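PDB 5G5G: putative xanthine dehydrogenase YAGS fad-binding subunit from Escherichia coli, which probably oxidises aldehydes in the periplasm as part of a three-chain enzyme, this chain holding the molybdenum centre and its pterin cytosine dinucleotide. Local coordinates for residues C[349-352]-C[353-357]; C[688-691]-C[692-695]; C[719-722]-C[723-727]. One frame throughout, in Å; residues are numbered along the deposited sequence.

Interaction 1: residues C[349-352]-C[353-357]; sequences MRAP and GEAPG. With MOS (dioxothiomolybdenum(VI) ion), chain Z; MCN (pterin cytosine dinucleotide), chain Y.
Ala-351 and Ala-355 form the tight part of this turn into a helix. The amide of Ala-355 reaches Ala-351 O at 2.9 Å, almost straight (166°) and in the carbonyl plane, and Ala-355 CB rests 3.4 Å from the same oxygen. The two methyls meet less closely, CB to CB at 4.1 Å. Gly-353 takes the N-cap place with a positive phi of 85°, where a side chain would run into Pro-352 O. That oxygen receives a weak bond from Glu-354 N at 3.0 Å and a further one from Arg-440, which also pairs with the carboxylate of Glu-354. On the looser side the partly exposed Pro-352 lays CD 3.5 Å from the sulfur of the molybdenum ion. Arg-350 leaves in another direction: with CG anti to the backbone N (chi1 -163°) its extended chain passes the dithiolene sulfur S7' and continues beside C6' to the pterin, NH2 stands 3.4 Å from pterin atom N8', which lies over one face of the guanidinium, offset toward its rim, and NE bonds to Gly-691 O. The loop runs from strand 331-340 into helix 354-372, while helix 619-638 packs against Arg-350 through Gln-625, Ala-629 and Met-632.

Interaction 2: residues C[688-691]-C[692-695]; sequences KGVG and ELGL. With MCN (pterin cytosine dinucleotide), chain Y; MOS (dioxothiomolybdenum(VI) ion), chain Z.
Val-690 O accepts the amide of Gly-694 at 3.1 Å, the donor tilted 24° from the carbonyl plane, while Val-690 N and Gly-691 N both grip the phosphate oxygen O2A of the pterin cytosine dinucleotide, each at 2.8 Å. At the nucleotide end, Lys-688 O takes the cytosine amino group N4 at 2.8 Å, and Val-690 CG1 packs 3.5 Å from cytosine C6. At the other end Glu-692 reaches the metal centre: CG lies beside the backbone N (chi1 -63°) and the chain then runs extended, bringing CD 3.4 Å from the dithiolene sulfur S8' and OE2 3.2 Å from molybdenum itself. A carboxylate so close to the metal is consistent with the glutamate found beside molybdenum in the xanthine oxidase family. Gly-691 has no room for a side chain, since one would be crowded by pterin atom C7. Behind this first shell, Arg-440 forms a salt bridge with Glu-692 OE1 and the backbone amide of Ala-351 bonds to OE2. The Gln-509 side-chain oxygen receives the amides of both Glu-692 and Leu-693, fixing the turn. Farther out, Leu-693 CD2 meets Val-690 CG2 at 4.3 Å, the leucine side chain also touches Thr-585 and Ala-587 of strand 584-596, and Val-690 touches Val-626 of helix 619-638.

Interaction 3: residues C[719-722]-C[723-727]; sequences ITLD and KLLDK
Thr-720 O accepts the amide of Lys-723 at 2.9 Å, the donor standing well above the carbonyl plane, and thereby closes the first of two overlapping type I beta turns. The second is closed by Leu-721 O, which is gripped twice: Leu-724 N comes from above the plane at 2.9 Å, whereas Leu-725 N arrives at 2.8 Å nearly along the C=O axis (175°). The Thr-720 hydroxyl, by contrast, both donates and accepts. With OG1 between the backbone N and the carbonyl carbon (chi1 56°), it donates to the syn side of Asp-722 OD1 at 2.6 Å and accepts from water 1 at 2.8 Å. That water reaches Lys-723 NZ only weakly; the extended lysine chain crosses the threonine obliquely, and its ammonium is held mainly by Asp-716, with Pro-718 O as a further acceptor. A valine in place of Thr-720 would probably leave Asp-722 OD1 without its hydroxyl donor and water 1 without one of its anchors. Water 2 bridges the turn farther along, accepting from Asp-726 N at 2.7 Å and donating to Asp-722 O. Ile-719 CG2 and Leu-724 CD2 pack at 4.2 Å, and their side chains touch Ala-703 and Val-706 of helix 698-710, respectively. Since a basic side chain of a neighbouring subunit also forms a salt bridge with Asp-722 OD1, the threonine bond presumably helps to orient this carboxylate for the subunit interface.

How the interactions relate
Interactions 1, 2 and 3 follow one another along the chain without overlap. The first two, although more than 300 residues apart in sequence, have centres about 11 Å apart, touch each other directly and approach the molybdenum centre together, so the cofactor site is assembled from distant loops. Interaction 3 lies towards the C-terminus, its centre about 25 Å from that of interaction 1 and 31 Å from that of interaction 2, and meets another subunit instead of the cofactor. Helix 619-638 links the three: it borders interactions 1 and 2, and Ala-637 near its end makes a backbone bond to Ile-719. Helix 698-710 separates interactions 2 and 3 in sequence.

Interaction 1: residues C[349-352]-C[353-357]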
loop_
_atom_site.group_PDB
_atom_site.type_symbol
_atom_site.label_atom_id
_atom_site.label_comp_id
_atom_site.label_asym_id
_atom_site.label_seq_id
_atom_site.Cartn_x
_atom_site.Cartn_y
_atom_site.Cartn_z
ATOM N N MET C 349 -9.315 2.726 -10.079
ATOM C CA MET C 349 -8.220 3.042 -9.210
ATOM C C MET C 349 -7.706 4.417 -9.641
ATOM O O MET C 349 -7.789 4.753 -10.834
ATOM C CB MET C 349 -7.133 1.998 -9.284
ATOM C CG MET C 349 -5.937 2.274 -8.399
ATOM S SD MET C 349 -4.848 0.805 -8.299
ATOM C CE MET C 349 -3.318 1.440 -7.643
ATOM N N ARG C 350 -7.249 5.162 -8.649
ATOM C CA ARG C 350 -6.806 6.591 -8.780
ATOM C C ARG C 350 -6.464 6.972 -10.220
ATOM O O ARG C 350 -5.507 6.450 -10.786
ATOM C CB ARG C 350 -5.638 6.830 -7.852
ATOM C CG ARG C 350 -5.365 8.328 -7.593
ATOM C CD ARG C 350 -4.291 8.418 -6.542
ATOM N NE ARG C 350 -4.147 9.768 -6.025
ATOM C CZ ARG C 350 -3.529 10.113 -4.886
ATOM N NH1 ARG C 350 -2.921 9.208 -4.155
ATOM N NH2 ARG C 350 -3.476 11.385 -4.509
ATOM N N ALA C 351 -7.257 7.875 -10.779
ATOM C CA ALA C 351 -7.166 8.325 -12.200
ATOM C C ALA C 351 -7.383 7.154 -13.164
ATOM O O ALA C 351 -6.550 6.854 -14.034
ATOM C CB ALA C 351 -5.851 9.052 -12.485
ATOM N N PRO C 352 -8.562 6.539 -13.096
ATOM C CA PRO C 352 -8.867 5.470 -14.030
ATOM C C PRO C 352 -8.770 5.995 -15.455
ATOM O O PRO C 352 -9.238 7.121 -15.742
ATOM C CB PRO C 352 -10.325 5.092 -13.720
ATOM C CG PRO C 352 -10.804 6.108 -12.768
ATOM C CD PRO C 352 -9.670 6.821 -12.172
ATOM N N GLY C 353 -8.109 5.200 -16.273
ATOM C CA GLY C 353 -7.900 5.549 -17.666
ATOM C C GLY C 353 -6.687 6.435 -17.862
ATOM O O GLY C 353 -5.752 6.045 -18.578
ATOM N N GLU C 354 -6.670 7.651 -17.282
ATOM C CA GLU C 354 -5.520 8.531 -17.496
ATOM C C GLU C 354 -4.238 7.987 -16.910
ATOM O O GLU C 354 -3.167 8.132 -17.498
ATOM C CB GLU C 354 -5.781 9.955 -16.956
ATOM C CG GLU C 354 -6.396 10.876 -17.992
ATOM C CD GLU C 354 -7.874 10.701 -18.187
ATOM O OE1 GLU C 354 -8.542 9.951 -17.454
ATOM O OE2 GLU C 354 -8.381 11.356 -19.119
ATOM N N ALA C 355 -4.294 7.323 -15.759
ATOM C CA ALA C 355 -3.009 6.850 -15.206
ATOM C C ALA C 355 -2.293 5.897 -16.216
ATOM O O ALA C 355 -1.175 6.163 -16.632
ATOM C CB ALA C 355 -3.198 6.222 -13.824
ATOM N N PRO C 356 -2.948 4.806 -16.663
ATOM C CA PRO C 356 -2.273 3.941 -17.644
ATOM C C PRO C 356 -2.168 4.544 -19.031
ATOM O O PRO C 356 -1.163 4.298 -19.749
ATOM C CB PRO C 356 -3.107 2.644 -17.616
ATOM C CG PRO C 356 -4.493 3.106 -17.203
ATOM C CD PRO C 356 -4.241 4.220 -16.219
ATOM N N GLY C 357 -3.124 5.375 -19.428
ATOM C CA GLY C 357 -3.038 6.005 -20.747
ATOM C C GLY C 357 -1.819 6.880 -20.880
ATOM O O GLY C 357 -1.131 6.838 -21.900
HETATM MO MO MOS Z . -11.005 7.910 -7.508
HETATM S S MOS Z . -10.557 6.097 -8.880
HETATM O O1 MOS Z . -12.084 7.033 -6.384
HETATM O O2 MOS Z . -12.270 8.355 -9.117
HETATM N N1 MCN Y . -7.617 20.321 -2.819
HETATM C C2 MCN Y . -7.326 21.712 -2.452
HETATM N N3 MCN Y . -7.786 22.507 -3.673
HETATM C C4 MCN Y . -8.216 22.158 -4.874
HETATM C C5 MCN Y . -8.542 20.692 -4.955
HETATM C C6 MCN Y . -8.175 19.889 -3.999
HETATM O O2 MCN Y . -6.906 22.141 -1.509
HETATM N N4 MCN Y . -8.468 22.901 -5.892
HETATM C "C1'" MCN Y . -7.062 19.393 -1.848
HETATM C C2D MCN Y . -7.937 19.322 -0.541
HETATM O "O2'" MCN Y . -7.123 18.930 0.561
HETATM C "C3'" MCN Y . -8.840 18.272 -0.949
HETATM C C4D MCN Y . -8.075 17.130 -1.758
HETATM O O4D MCN Y . -7.072 18.065 -2.386
HETATM O "O3'" MCN Y . -9.597 17.553 0.091
HETATM C "C5'" MCN Y . -8.639 16.367 -2.806
HETATM O "O5'" MCN Y . -9.697 17.015 -3.473
HETATM P PA MCN Y . -10.130 16.482 -4.863
HETATM O O1A MCN Y . -11.473 17.135 -5.182
HETATM O O2A MCN Y . -8.993 16.554 -5.821
HETATM O O3A MCN Y . -10.410 14.842 -4.594
HETATM P PB MCN Y . -11.758 14.268 -4.000
HETATM O O1B MCN Y . -12.718 14.006 -5.079
HETATM O O2B MCN Y . -12.179 15.089 -2.825
HETATM O O3B MCN Y . -11.173 12.947 -3.380
HETATM C C10 MCN Y . -11.024 11.742 -4.245
HETATM C "C9'" MCN Y . -9.631 11.502 -4.708
HETATM C "C8'" MCN Y . -9.696 10.251 -5.743
HETATM S "S8'" MCN Y . -10.897 10.165 -6.908
HETATM C "C7'" MCN Y . -8.933 9.309 -5.479
HETATM S "S7'" MCN Y . -8.998 7.765 -6.378
HETATM C "C6'" MCN Y . -7.696 9.446 -4.539
HETATM C C7 MCN Y . -7.606 11.006 -4.187
HETATM O "O9'" MCN Y . -8.780 11.499 -3.682
HETATM N "N5'" MCN Y . -8.160 8.702 -3.254
HETATM C C4A MCN Y . -7.403 8.943 -1.984
HETATM N "N8'" MCN Y . -6.612 11.140 -3.101
HETATM C C4B MCN Y . -6.663 10.324 -2.027
HETATM N "N1'" MCN Y . -5.813 10.587 -0.953
HETATM C "C2'" MCN Y . -5.952 9.958 0.289
HETATM N "N2'" MCN Y . -5.188 10.174 1.249
HETATM N "N3'" MCN Y . -6.610 8.760 0.244
HETATM C "C4'" MCN Y . -7.500 8.252 -0.688
HETATM O "O4'" MCN Y . -8.190 7.219 -0.773
#

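Interaction 2: residues C[688-691]-C[692-695]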
loop_
_atom_site.group_PDB
_atom_site.type_symbol
_atom_site.label_atom_id
_atom_site.label_comp_id
_atom_site.label_asym_id
_atom_site.label_seq_id
_atom_site.Cartn_x
_atom_site.Cartn_y
_atom_site.Cartn_z
ATOM N N LYS C 688 -10.579 23.432 -9.045
ATOM C CA LYS C 688 -10.719 22.173 -9.802
ATOM C C LYS C 688 -10.038 21.041 -9.034
ATOM O O LYS C 688 -9.335 21.269 -8.026
ATOM C CB LYS C 688 -10.159 22.313 -11.233
ATOM C CG LYS C 688 -10.966 23.315 -12.047
ATOM C CD LYS C 688 -10.482 23.453 -13.508
ATOM C CE LYS C 688 -9.115 24.084 -13.558
ATOM N NZ LYS C 688 -8.863 24.526 -14.978
ATOM N N GLY C 689 -10.210 19.806 -9.508
ATOM C CA GLY C 689 -9.659 18.656 -8.825
ATOM C C GLY C 689 -8.146 18.580 -8.876
ATOM O O GLY C 689 -7.534 19.040 -9.836
ATOM N N VAL C 690 -7.569 17.941 -7.862
ATOM C CA VAL C 690 -6.116 17.645 -7.851
ATOM C C VAL C 690 -5.694 16.238 -7.480
ATOM O O VAL C 690 -4.588 15.797 -7.824
ATOM C CB VAL C 690 -5.359 18.647 -6.979
ATOM C CG1 VAL C 690 -5.440 18.293 -5.498
ATOM C CG2 VAL C 690 -3.918 18.839 -7.481
ATOM N N GLY C 691 -6.527 15.575 -6.712
ATOM C CA GLY C 691 -6.171 14.272 -6.132
ATOM C C GLY C 691 -5.852 13.141 -7.106
ATOM O O GLY C 691 -5.104 12.230 -6.726
ATOM N N GLU C 692 -6.415 13.211 -8.321
ATOM C CA GLU C 692 -6.094 12.275 -9.395
ATOM C C GLU C 692 -5.045 12.813 -10.347
ATOM O O GLU C 692 -4.141 12.077 -10.753
ATOM C CB GLU C 692 -7.365 11.822 -10.103
ATOM C CG GLU C 692 -8.351 11.045 -9.221
ATOM C CD GLU C 692 -9.549 10.534 -10.022
ATOM O OE1 GLU C 692 -10.283 11.340 -10.624
ATOM O OE2 GLU C 692 -9.697 9.288 -10.050
ATOM N N LEU C 693 -5.140 14.106 -10.659
ATOM C CA LEU C 693 -4.162 14.812 -11.492
ATOM C C LEU C 693 -2.735 14.515 -11.030
ATOM O O LEU C 693 -1.842 14.274 -11.834
ATOM C CB LEU C 693 -4.426 16.318 -11.449
ATOM C CG LEU C 693 -3.316 17.132 -12.136
ATOM C CD1 LEU C 693 -3.276 16.890 -13.647
ATOM C CD2 LEU C 693 -3.538 18.601 -11.788
ATOM N N GLY C 694 -2.542 14.492 -9.716
ATOM C CA GLY C 694 -1.215 14.337 -9.170
ATOM C C GLY C 694 -0.510 13.118 -9.630
ATOM O O GLY C 694 0.728 13.094 -9.634
ATOM N N LEU C 695 -1.268 12.045 -9.872
ATOM C CA LEU C 695 -0.700 10.787 -10.357
ATOM C C LEU C 695 -0.384 10.747 -11.872
ATOM O O LEU C 695 0.467 10.014 -12.330
ATOM C CB LEU C 695 -1.680 9.652 -10.027
ATOM C CG LEU C 695 -1.321 8.249 -10.432
ATOM C CD1 LEU C 695 -0.017 7.835 -9.792
ATOM C CD2 LEU C 695 -2.399 7.253 -10.027
HETATM N N1 MCN Y . -7.617 20.321 -2.819
HETATM C C2 MCN Y . -7.326 21.712 -2.452
HETATM N N3 MCN Y . -7.786 22.507 -3.673
HETATM C C4 MCN Y . -8.216 22.158 -4.874
HETATM C C5 MCN Y . -8.542 20.692 -4.955
HETATM C C6 MCN Y . -8.175 19.889 -3.999
HETATM O O2 MCN Y . -6.906 22.141 -1.509
HETATM N N4 MCN Y . -8.468 22.901 -5.892
HETATM C "C1'" MCN Y . -7.062 19.393 -1.848
HETATM C C2D MCN Y . -7.937 19.322 -0.541
HETATM O "O2'" MCN Y . -7.123 18.930 0.561
HETATM C "C3'" MCN Y . -8.840 18.272 -0.949
HETATM C C4D MCN Y . -8.075 17.130 -1.758
HETATM O O4D MCN Y . -7.072 18.065 -2.386
HETATM O "O3'" MCN Y . -9.597 17.553 0.091
HETATM C "C5'" MCN Y . -8.639 16.367 -2.806
HETATM O "O5'" MCN Y . -9.697 17.015 -3.473
HETATM P PA MCN Y . -10.130 16.482 -4.863
HETATM O O1A MCN Y . -11.473 17.135 -5.182
HETATM O O2A MCN Y . -8.993 16.554 -5.821
HETATM O O3A MCN Y . -10.410 14.842 -4.594
HETATM P PB MCN Y . -11.758 14.268 -4.000
HETATM O O1B MCN Y . -12.718 14.006 -5.079
HETATM O O2B MCN Y . -12.179 15.089 -2.825
HETATM O O3B MCN Y . -11.173 12.947 -3.380
HETATM C C10 MCN Y . -11.024 11.742 -4.245
HETATM C "C9'" MCN Y . -9.631 11.502 -4.708
HETATM C "C8'" MCN Y . -9.696 10.251 -5.743
HETATM S "S8'" MCN Y . -10.897 10.165 -6.908
HETATM C "C7'" MCN Y . -8.933 9.309 -5.479
HETATM S "S7'" MCN Y . -8.998 7.765 -6.378
HETATM C "C6'" MCN Y . -7.696 9.446 -4.539
HETATM C C7 MCN Y . -7.606 11.006 -4.187
HETATM O "O9'" MCN Y . -8.780 11.499 -3.682
HETATM N "N5'" MCN Y . -8.160 8.702 -3.254
HETATM C C4A MCN Y . -7.403 8.943 -1.984
HETATM N "N8'" MCN Y . -6.612 11.140 -3.101
HETATM C C4B MCN Y . -6.663 10.324 -2.027
HETATM N "N1'" MCN Y . -5.813 10.587 -0.953
HETATM C "C2'" MCN Y . -5.952 9.958 0.289
HETATM N "N2'" MCN Y . -5.188 10.174 1.249
HETATM N "N3'" MCN Y . -6.610 8.760 0.244
HETATM C "C4'" MCN Y . -7.500 8.252 -0.688
HETATM O "O4'" MCN Y . -8.190 7.219 -0.773
HETATM MO MO MOS Z . -11.005 7.910 -7.508
HETATM S S MOS Z . -10.557 6.097 -8.880
HETATM O O1 MOS Z . -12.084 7.033 -6.384
HETATM O O2 MOS Z . -12.270 8.355 -9.117
#

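Interaction 3: residues C[719-722]-C[723-727]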
loop_
_atom_site.group_PDB
_atom_site.type_symbol
_atom_site.label_atom_id
_atom_site.label_comp_id
_atom_site.label_asym_id
_atom_site.label_seq_id
_atom_site.Cartn_x
_atom_site.Cartn_y
_atom_site.Cartn_z
ATOM N N ILE C 719 9.079 -1.093 -14.433
ATOM C CA ILE C 719 10.425 -1.108 -14.949
ATOM C C ILE C 719 11.383 -1.590 -13.854
ATOM O O ILE C 719 11.988 -0.804 -13.117
ATOM C CB ILE C 719 10.800 0.254 -15.526
ATOM C CG1 ILE C 719 9.786 0.680 -16.606
ATOM C CG2 ILE C 719 12.179 0.176 -16.170
ATOM C CD1 ILE C 719 9.947 2.109 -17.082
ATOM N N THR C 720 11.520 -2.906 -13.808
ATOM C CA THR C 720 12.331 -3.580 -12.857
ATOM C C THR C 720 13.658 -3.953 -13.456
ATOM O O THR C 720 13.884 -3.903 -14.694
ATOM C CB THR C 720 11.562 -4.806 -12.314
ATOM O OG1 THR C 720 11.164 -5.652 -13.405
ATOM C CG2 THR C 720 10.415 -4.354 -11.506
ATOM N N LEU C 721 14.621 -4.273 -12.605
ATOM C CA LEU C 721 15.995 -4.391 -13.047
ATOM C C LEU C 721 16.204 -5.520 -14.087
ATOM O O LEU C 721 17.080 -5.454 -14.965
ATOM C CB LEU C 721 16.929 -4.617 -11.852
ATOM C CG LEU C 721 16.793 -5.936 -11.062
ATOM C CD1 LEU C 721 17.556 -7.119 -11.631
ATOM C CD2 LEU C 721 17.206 -5.711 -9.589
ATOM N N ASP C 722 15.381 -6.570 -13.986
ATOM C CA ASP C 722 15.472 -7.664 -14.946
ATOM C C ASP C 722 15.114 -7.233 -16.366
ATOM O O ASP C 722 15.507 -7.917 -17.305
ATOM C CB ASP C 722 14.647 -8.855 -14.509
ATOM C CG ASP C 722 13.245 -8.485 -14.131
ATOM O OD1 ASP C 722 12.990 -7.474 -13.425
ATOM O OD2 ASP C 722 12.354 -9.252 -14.532
ATOM N N LYS C 723 14.469 -6.083 -16.535
ATOM C CA LYS C 723 14.185 -5.539 -17.857
ATOM C C LYS C 723 15.320 -4.656 -18.395
ATOM O O LYS C 723 15.317 -4.224 -19.577
ATOM C CB LYS C 723 12.871 -4.767 -17.781
ATOM C CG LYS C 723 11.718 -5.678 -17.459
ATOM C CD LYS C 723 10.387 -4.952 -17.325
ATOM C CE LYS C 723 9.348 -5.992 -16.936
ATOM N NZ LYS C 723 7.993 -5.501 -16.691
ATOM N N LEU C 724 16.313 -4.395 -17.548
ATOM C CA LEU C 724 17.445 -3.528 -17.889
ATOM C C LEU C 724 18.767 -4.248 -17.947
ATOM O O LEU C 724 19.667 -3.866 -18.740
ATOM C CB LEU C 724 17.575 -2.433 -16.812
ATOM C CG LEU C 724 16.383 -1.529 -16.517
ATOM C CD1 LEU C 724 16.682 -0.505 -15.412
ATOM C CD2 LEU C 724 15.986 -0.778 -17.773
ATOM N N LEU C 725 18.902 -5.294 -17.132
ATOM C CA LEU C 725 20.221 -5.845 -16.771
ATOM C C LEU C 725 21.138 -6.168 -17.973
ATOM O O LEU C 725 22.316 -5.803 -18.008
ATOM C CB LEU C 725 19.983 -7.106 -15.920
ATOM C CG LEU C 725 21.093 -7.632 -15.036
ATOM C CD1 LEU C 725 21.538 -6.587 -14.033
ATOM C CD2 LEU C 725 20.544 -8.845 -14.296
ATOM N N ASP C 726 20.607 -6.858 -18.962
ATOM C CA ASP C 726 21.449 -7.264 -20.093
ATOM C C ASP C 726 21.805 -6.146 -21.098
ATOM O O ASP C 726 22.486 -6.444 -22.076
ATOM C CB ASP C 726 20.895 -8.518 -20.798
ATOM C CG ASP C 726 19.629 -8.252 -21.606
ATOM O OD1 ASP C 726 19.196 -7.091 -21.706
ATOM O OD2 ASP C 726 19.046 -9.239 -22.128
ATOM N N LYS C 727 21.375 -4.904 -20.875
ATOM C CA LYS C 727 21.865 -3.741 -21.674
ATOM C C LYS C 727 22.595 -2.634 -20.875
ATOM O O LYS C 727 22.860 -1.560 -21.422
ATOM C CB LYS C 727 20.724 -3.175 -22.538
ATOM C CG LYS C 727 20.266 -4.171 -23.623
ATOM C CD LYS C 727 19.147 -3.705 -24.565
ATOM C CE LYS C 727 17.785 -3.563 -23.866
ATOM N NZ LYS C 727 17.010 -4.826 -23.641
HETATM O O HOH W 1 8.607 -6.650 -13.753
HETATM O O HOH W 2 18.159 -8.043 -18.954
#